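PDB 6SYY: periplasmic cell division protein (SufI) from Aquifex aeolicus, which is a multicopper oxidase that probably uses bound copper to oxidise its substrates and pass the electrons to oxygen. Local coordinates for residues Y261-L266 with F361-F366; D229-N234 with N257-R262. One frame throughout, in Å; residues are numbered along the deposited sequence.

In the fold
Contacts 1 and 2 lie side by side in the beta-rich middle part of the chain. Their centres are 11 Å apart. They share Tyr-261, at the start of strand 261-267. The Tyr-261 ring meets Phe-361 in contact 1 and Ile-231 in contact 2. The far partners also touch each other: Phe-361 CE2 is 3.4 Å from Ile-231 CG1, and Val-363 CG1 is 3.8 Å from Val-233 CG2. Neither contact supplies a copper ligand. The side chain of Tyr-261 is about 11 Å from that of the copper ligand His-510, and the side chain of Arg-259 is about 13 Å from a bound copper ion.

Contact 1 of 2, residues Y261-L266 with F361-F366; sequences YRLALL and FEVMEF
The ring of Tyr-261 meets the ring of Phe-361 at one end of this contact. The Tyr-261 side chain starts at CB, which lies 3.6 Å from CD2 of Leu-263, two residues on along the same strand. CG stands anti to the carbonyl carbon (chi1 -59°), and this carries the ring toward strand 361-370. CE2 does the touching, 4.2 Å from Phe-361 CZ. Seen from Phe-361, Tyr-261 sits at the ring edge, near its plane; the two rings stand almost perpendicular. At the tip, OH is hydrogen-bonded to Ser-256 OG, so the polar end is satisfied elsewhere.

Strands 261-267 and 361-370 are not paired directly. Both pair antiparallel with strand 315-321, which lies between them, and the segment axes run at 58° to each other. The arrangement is consistent with a cupredoxin-like beta-sandwich, the domain fold of multicopper oxidases. Val-363 and Met-364 form a classic beta bulge opposite Leu-318.

The CB of Val-363 points toward strand 261-267, and the side chain meets Leu-263 methyl to methyl, Val-363 CG2 to Leu-263 CD2 at 4.0 Å. These two side chains cross at about a right angle. Farther along, CD2 of Leu-265 approaches the Phe-366 ring obliquely, 4.3 Å from CE2. Phe-250 and Phe-307 also meet the Phe-366 ring.

Contact 2 of 2, residues D229-N234 with N257-R262; sequences DTILVN and NARPYR
The CD1 methyl of Ile-231 touches both Tyr-261 and Arg-259, which lie on the same side of it. The methyl comes to the edge of the Tyr-261 ring, near the ring plane. It lies 4.3 Å from Tyr-261 OH, and it is 4.4 Å from CE2 of the same ring. It meets the Arg-259 guanidinium obliquely, 4.4 Å from NE.

Within segment 257-262, the aliphatic part of Arg-259 lies over one face of the Tyr-261 ring, with CG 4.0 Å above the ring plane and offset toward the rim. CD is 3.5 Å from CE2 of Tyr-261. The arginine is extended through its first two torsions and bends at the third (chi3 -62°). The guanidinium plane is tilted by about 43° from the tyrosine ring.

The contact joins two parts of the fold. Segment 229-234 carries a short strand that pairs antiparallel with strand 200-208, with Asp-229 and Thr-230 forming a classic beta bulge opposite Lys-208. Segment 257-262 is a loop, 257-260, followed by the first two residues of strand 261-267. Tyr-261 and Arg-259 are buried, while Ile-231 is partly exposed. Tyr-261 also packs on Ile-205 and Asp-207 of strand 200-208, consistent with the interior of a cupredoxin-like domain.

No hydrogen bond crosses between the segments. The polar ends turn to other partners. Arg-259 makes salt bridges from NE to Asp-207 OD2 and from NH1 to Asp-357 OD1, which probably offset its charge in this buried setting. Tyr-261 OH is bonded to Ser-256 OG.

Contact 1 of 2, residues Y261-L266 with F361-F366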
# COMPACT_ATOMS: atom_id res chain seq x y z
N TYR A 261 -2.47 -8.18 -8.31
CA TYR A 261 -2.90 -9.54 -8.00
C TYR A 261 -4.42 -9.63 -8.02
O TYR A 261 -5.12 -8.70 -7.61
CB TYR A 261 -2.38 -9.99 -6.63
CG TYR A 261 -0.88 -9.95 -6.54
CD1 TYR A 261 -0.23 -8.78 -6.17
CD2 TYR A 261 -0.13 -11.07 -6.82
CE1 TYR A 261 1.14 -8.73 -6.09
CE2 TYR A 261 1.25 -11.03 -6.74
CZ TYR A 261 1.88 -9.86 -6.38
OH TYR A 261 3.24 -9.81 -6.30
N ARG A 262 -4.92 -10.77 -8.49
CA ARG A 262 -6.33 -11.13 -8.38
C ARG A 262 -6.36 -12.38 -7.51
O ARG A 262 -6.08 -13.48 -7.99
CB ARG A 262 -6.95 -11.36 -9.76
CG ARG A 262 -8.45 -11.57 -9.75
CD ARG A 262 -9.04 -11.73 -11.15
NE ARG A 262 -8.96 -10.50 -11.94
CZ ARG A 262 -9.86 -9.52 -11.92
NH1 ARG A 262 -10.92 -9.61 -11.12
NH2 ARG A 262 -9.70 -8.45 -12.68
N LEU A 263 -6.69 -12.21 -6.23
CA LEU A 263 -6.50 -13.25 -5.22
C LEU A 263 -7.80 -13.97 -4.91
O LEU A 263 -8.83 -13.32 -4.68
CB LEU A 263 -5.93 -12.64 -3.94
CG LEU A 263 -4.64 -11.85 -4.11
CD1 LEU A 263 -4.27 -11.23 -2.79
CD2 LEU A 263 -3.52 -12.74 -4.63
N ALA A 264 -7.74 -15.30 -4.87
CA ALA A 264 -8.86 -16.13 -4.44
C ALA A 264 -8.34 -17.18 -3.47
O ALA A 264 -7.13 -17.42 -3.37
CB ALA A 264 -9.58 -16.80 -5.62
N LEU A 265 -9.26 -17.81 -2.75
CA LEU A 265 -8.95 -18.90 -1.82
C LEU A 265 -9.59 -20.17 -2.36
O LEU A 265 -10.81 -20.29 -2.40
CB LEU A 265 -9.46 -18.58 -0.42
CG LEU A 265 -8.68 -17.46 0.28
CD1 LEU A 265 -9.40 -16.98 1.53
CD2 LEU A 265 -7.28 -17.95 0.62
N LEU A 266 -8.75 -21.10 -2.80
CA LEU A 266 -9.21 -22.35 -3.40
C LEU A 266 -9.18 -23.45 -2.35
O LEU A 266 -8.14 -23.70 -1.74
CB LEU A 266 -8.36 -22.72 -4.61
CG LEU A 266 -8.26 -21.63 -5.67
CD1 LEU A 266 -7.54 -22.14 -6.90
CD2 LEU A 266 -9.65 -21.13 -6.03
N PHE A 361 -0.91 -18.35 -10.67
CA PHE A 361 0.06 -19.04 -9.83
C PHE A 361 -0.40 -18.98 -8.38
O PHE A 361 -1.10 -18.04 -7.98
CB PHE A 361 1.45 -18.41 -9.96
CG PHE A 361 1.46 -16.92 -9.79
CD1 PHE A 361 1.38 -16.08 -10.90
CD2 PHE A 361 1.54 -16.34 -8.53
CE1 PHE A 361 1.38 -14.71 -10.75
CE2 PHE A 361 1.52 -14.97 -8.38
CZ PHE A 361 1.45 -14.15 -9.49
N GLU A 362 0.02 -19.97 -7.60
CA GLU A 362 -0.27 -19.97 -6.18
C GLU A 362 0.60 -18.94 -5.46
O GLU A 362 1.80 -18.84 -5.72
CB GLU A 362 -0.05 -21.36 -5.59
CG GLU A 362 -0.22 -21.45 -4.08
CD GLU A 362 -0.20 -22.88 -3.59
OE1 GLU A 362 -0.64 -23.78 -4.34
OE2 GLU A 362 0.27 -23.12 -2.46
N VAL A 363 -0.02 -18.16 -4.57
CA VAL A 363 0.74 -17.23 -3.74
C VAL A 363 1.14 -17.87 -2.42
O VAL A 363 2.28 -17.70 -1.96
CB VAL A 363 -0.09 -15.95 -3.51
CG1 VAL A 363 0.62 -15.03 -2.53
CG2 VAL A 363 -0.35 -15.24 -4.82
N MET A 364 0.24 -18.63 -1.81
CA MET A 364 0.45 -19.12 -0.46
C MET A 364 -0.52 -20.26 -0.18
O MET A 364 -1.58 -20.36 -0.79
CB MET A 364 0.28 -17.98 0.55
CG MET A 364 0.68 -18.31 1.96
SD MET A 364 0.27 -16.95 3.05
CE MET A 364 0.32 -17.80 4.62
N GLU A 365 -0.14 -21.12 0.76
CA GLU A 365 -0.93 -22.27 1.15
C GLU A 365 -1.25 -22.20 2.63
O GLU A 365 -0.36 -21.98 3.46
CB GLU A 365 -0.18 -23.57 0.82
CG GLU A 365 -0.61 -24.77 1.64
CD GLU A 365 0.30 -25.96 1.42
OE1 GLU A 365 0.67 -26.21 0.25
OE2 GLU A 365 0.66 -26.63 2.41
N PHE A 366 -2.53 -22.38 2.96
CA PHE A 366 -2.98 -22.48 4.34
C PHE A 366 -3.35 -23.93 4.64
O PHE A 366 -4.05 -24.57 3.85
CB PHE A 366 -4.19 -21.58 4.60
CG PHE A 366 -3.88 -20.12 4.48
CD1 PHE A 366 -3.30 -19.43 5.54
CD2 PHE A 366 -4.17 -19.44 3.32
CE1 PHE A 366 -3.02 -18.09 5.43
CE2 PHE A 366 -3.89 -18.09 3.20
CZ PHE A 366 -3.31 -17.41 4.26

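Contact 2 of 2, residues D229-N234 with N257-R262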
# COMPACT_ATOMS: atom_id res chain seq x y z
N ASP A 229 9.91 -12.96 -10.84
CA ASP A 229 9.71 -14.36 -11.16
C ASP A 229 9.21 -15.17 -9.96
O ASP A 229 8.53 -16.18 -10.14
CB ASP A 229 11.03 -14.95 -11.69
CG ASP A 229 10.86 -16.32 -12.31
OD1 ASP A 229 9.71 -16.71 -12.61
OD2 ASP A 229 11.88 -17.01 -12.49
N THR A 230 9.53 -14.72 -8.75
CA THR A 230 9.27 -15.46 -7.53
C THR A 230 8.34 -14.65 -6.63
O THR A 230 8.58 -13.46 -6.40
CB THR A 230 10.58 -15.76 -6.80
OG1 THR A 230 11.43 -16.54 -7.65
CG2 THR A 230 10.33 -16.50 -5.50
N ILE A 231 7.30 -15.29 -6.11
CA ILE A 231 6.33 -14.61 -5.25
C ILE A 231 6.74 -14.79 -3.80
O ILE A 231 7.10 -15.89 -3.37
CB ILE A 231 4.91 -15.14 -5.49
CG1 ILE A 231 4.59 -15.10 -6.98
CG2 ILE A 231 3.90 -14.31 -4.71
CD1 ILE A 231 4.59 -13.70 -7.57
N LEU A 232 6.69 -13.70 -3.04
CA LEU A 232 7.06 -13.70 -1.63
C LEU A 232 5.93 -13.11 -0.81
O LEU A 232 5.22 -12.20 -1.26
CB LEU A 232 8.35 -12.91 -1.38
CG LEU A 232 9.68 -13.43 -1.93
CD1 LEU A 232 9.80 -13.18 -3.42
CD2 LEU A 232 10.83 -12.78 -1.20
N VAL A 233 5.76 -13.63 0.40
CA VAL A 233 4.87 -13.05 1.39
C VAL A 233 5.70 -12.80 2.63
O VAL A 233 6.25 -13.74 3.22
CB VAL A 233 3.67 -13.96 1.70
CG1 VAL A 233 2.67 -13.22 2.58
CG2 VAL A 233 3.01 -14.43 0.42
N ASN A 234 5.81 -11.53 3.03
CA ASN A 234 6.65 -11.14 4.15
C ASN A 234 8.08 -11.65 3.96
O ASN A 234 8.72 -12.14 4.89
CB ASN A 234 6.07 -11.64 5.47
CG ASN A 234 4.62 -11.25 5.63
OD1 ASN A 234 4.16 -10.29 5.02
ND2 ASN A 234 3.89 -11.99 6.47
N ASN A 257 6.44 -3.78 -7.21
CA ASN A 257 6.71 -2.57 -7.97
C ASN A 257 5.64 -2.28 -9.00
O ASN A 257 5.36 -1.11 -9.28
CB ASN A 257 8.07 -2.67 -8.65
CG ASN A 257 9.23 -2.44 -7.70
OD1 ASN A 257 9.23 -2.94 -6.57
ND2 ASN A 257 10.22 -1.68 -8.14
N ALA A 258 5.01 -3.32 -9.57
CA ALA A 258 4.11 -3.08 -10.68
C ALA A 258 3.02 -4.14 -10.80
O ALA A 258 1.95 -3.87 -11.37
CB ALA A 258 4.90 -3.02 -11.99
N ARG A 259 3.27 -5.33 -10.27
CA ARG A 259 2.37 -6.45 -10.51
C ARG A 259 1.10 -6.33 -9.67
O ARG A 259 1.19 -6.26 -8.44
CB ARG A 259 3.06 -7.77 -10.19
CG ARG A 259 2.14 -8.95 -10.26
CD ARG A 259 2.81 -10.22 -9.79
NE ARG A 259 3.97 -10.58 -10.62
CZ ARG A 259 3.89 -11.28 -11.74
NH1 ARG A 259 2.70 -11.68 -12.18
NH2 ARG A 259 4.98 -11.58 -12.43
N PRO A 260 -0.08 -6.30 -10.28
CA PRO A 260 -1.32 -6.45 -9.52
C PRO A 260 -1.68 -7.92 -9.35
O PRO A 260 -1.27 -8.78 -10.12
CB PRO A 260 -2.35 -5.73 -10.40
CG PRO A 260 -1.87 -6.01 -11.79
CD PRO A 260 -0.35 -6.05 -11.71
N TYR A 261 -2.47 -8.18 -8.31
CA TYR A 261 -2.90 -9.54 -8.00
C TYR A 261 -4.42 -9.63 -8.02
O TYR A 261 -5.12 -8.70 -7.61
CB TYR A 261 -2.38 -9.99 -6.63
CG TYR A 261 -0.88 -9.95 -6.54
CD1 TYR A 261 -0.23 -8.78 -6.17
CD2 TYR A 261 -0.13 -11.07 -6.82
CE1 TYR A 261 1.14 -8.73 -6.09
CE2 TYR A 261 1.25 -11.03 -6.74
CZ TYR A 261 1.88 -9.86 -6.38
OH TYR A 261 3.24 -9.81 -6.30
N ARG A 262 -4.92 -10.77 -8.49
CA ARG A 262 -6.33 -11.13 -8.38
C ARG A 262 -6.36 -12.38 -7.51
O ARG A 262 -6.08 -13.48 -7.99
CB ARG A 262 -6.95 -11.36 -9.76
CG ARG A 262 -8.45 -11.57 -9.75
CD ARG A 262 -9.04 -11.73 -11.15
NE ARG A 262 -8.96 -10.50 -11.94
CZ ARG A 262 -9.86 -9.52 -11.92
NH1 ARG A 262 -10.92 -9.61 -11.12
NH2 ARG A 262 -9.70 -8.45 -12.68